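Local coordinates for glideosome-associated protein 50 (Plasmodium falciparum 3D7, PDB 3TGH) that belongs to the glideosome and may anchor this gliding and invasion complex to the inner membrane complex of the malaria parasite, at residues Gln319-Ala322 against Ala323-Asn326. Numbering follows the deposited sequence. Where two conformers were deposited one is given.
Sequences QHFA and ALPN
Ala323 N donates to His320 O at 3.0 Å, and Leu324 N donates to Phe321 O at 3.1 Å. Each of these backbone hydrogen bonds runs from the N-H of residue i+3 back to the C=O of residue i. Phe321 O is gripped a second time by a water, which donates to it at 2.9 Å and also to Leu324 O at 3.0 Å, bridging the carbonyls of the turn's first and last residues.

Among the side chains, Phe321 and Leu324 run side by side. In both, CG lies beside the backbone N and anti to the carbonyl carbon (chi1 -82° and -75°); the two side chains therefore point the same way, which brings Leu324 CD1 obliquely against Phe321 CD1 at 3.8 Å. Leu324 CB lies 3.4 Å from Phe321 O. Beyond this pair, Phe321 touches Ile189 of helix 169-189, while Leu324 rests on His129 and Phe131 of strand 128-136. His320 NE2 is hydrogen-bonded to Asp313.

The arrangement is a type I beta turn from Phe321 to Leu324, where the chain passes from the short surface helix 317-321 into the following loop and leaves in extended form along helix 169-189 of the metallophosphoesterase fold.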
loop_
_atom_site.group_PDB
_atom_site.type_symbol
_atom_site.label_atom_id
_atom_site.label_comp_id
_atom_site.label_asym_id
_atom_site.label_seq_id
_atom_site.Cartn_x
_atom_site.Cartn_y
_atom_site.Cartn_z
ATOM N N GLN A 319 3.841 22.019 -14.093
ATOM C CA GLN A 319 4.862 22.696 -13.302
ATOM C C GLN A 319 5.020 22.051 -11.933
ATOM O O GLN A 319 6.123 22.017 -11.386
ATOM C CB GLN A 319 4.546 24.189 -13.165
ATOM C CG GLN A 319 4.741 24.995 -14.460
ATOM C CD GLN A 319 3.487 25.107 -15.331
ATOM O OE1 GLN A 319 2.541 24.314 -15.212
ATOM N NE2 GLN A 319 3.490 26.092 -16.235
ATOM N N HIS A 320 3.919 21.541 -11.388
ATOM C CA HIS A 320 3.959 20.805 -10.124
ATOM C C HIS A 320 4.515 19.390 -10.294
ATOM O O HIS A 320 5.287 18.940 -9.452
ATOM C CB HIS A 320 2.583 20.794 -9.464
ATOM C CG HIS A 320 2.109 22.162 -9.089
ATOM N ND1 HIS A 320 2.817 22.978 -8.234
ATOM C CD2 HIS A 320 1.019 22.868 -9.469
ATOM C CE1 HIS A 320 2.180 24.128 -8.100
ATOM N NE2 HIS A 320 1.087 24.088 -8.840
ATOM N N PHE A 321 4.151 18.698 -11.375
ATOM C CA PHE A 321 4.782 17.406 -11.693
ATOM C C PHE A 321 6.306 17.550 -11.762
ATOM O O PHE A 321 7.044 16.641 -11.378
ATOM C CB PHE A 321 4.313 16.848 -13.041
ATOM C CG PHE A 321 3.005 16.123 -12.989
ATOM C CD1 PHE A 321 2.931 14.843 -12.456
ATOM C CD2 PHE A 321 1.850 16.700 -13.511
ATOM C CE1 PHE A 321 1.724 14.161 -12.424
ATOM C CE2 PHE A 321 0.641 16.023 -13.474
ATOM C CZ PHE A 321 0.581 14.751 -12.924
ATOM N N ALA A 322 6.766 18.687 -12.286
ATOM C CA ALA A 322 8.193 18.959 -12.429
ATOM C C ALA A 322 8.923 19.128 -11.092
ATOM O O ALA A 322 10.156 19.087 -11.072
ATOM C CB ALA A 322 8.421 20.191 -13.318
ATOM N N ALA A 323 8.180 19.309 -9.999
ATOM C CA ALA A 323 8.755 19.411 -8.650
ATOM C C ALA A 323 8.832 18.063 -7.926
ATOM O O ALA A 323 9.361 17.982 -6.810
ATOM C CB ALA A 323 7.949 20.399 -7.805
ATOM N N LEU A 324 8.302 17.008 -8.538
ATOM C CA LEU A 324 8.383 15.674 -7.938
ATOM C C LEU A 324 9.832 15.196 -7.909
ATOM O O LEU A 324 10.615 15.526 -8.797
ATOM C CB LEU A 324 7.527 14.659 -8.701
ATOM C CG LEU A 324 6.012 14.698 -8.523
ATOM C CD1 LEU A 324 5.353 13.873 -9.635
ATOM C CD2 LEU A 324 5.584 14.196 -7.144
ATOM N N PRO A 325 10.199 14.418 -6.879
ATOM C CA PRO A 325 11.549 13.879 -6.839
ATOM C C PRO A 325 11.730 12.780 -7.876
ATOM O O PRO A 325 10.771 12.068 -8.194
ATOM C CB PRO A 325 11.656 13.306 -5.424
ATOM C CG PRO A 325 10.267 12.984 -5.049
ATOM C CD PRO A 325 9.407 14.018 -5.701
ATOM N N ASN A 326 12.944 12.656 -8.406
ATOM C CA ASN A 326 13.252 11.592 -9.359
ATOM C C ASN A 326 13.102 10.238 -8.678
ATOM O O ASN A 326 13.455 10.084 -7.506
ATOM C CB ASN A 326 14.669 11.750 -9.923
ATOM C CG ASN A 326 14.811 12.974 -10.804
ATOM O OD1 ASN A 326 13.891 13.784 -10.905
ATOM N ND2 ASN A 326 15.963 13.114 -11.449
HETATM O O HOH W 1 9.610 15.411 -11.622
#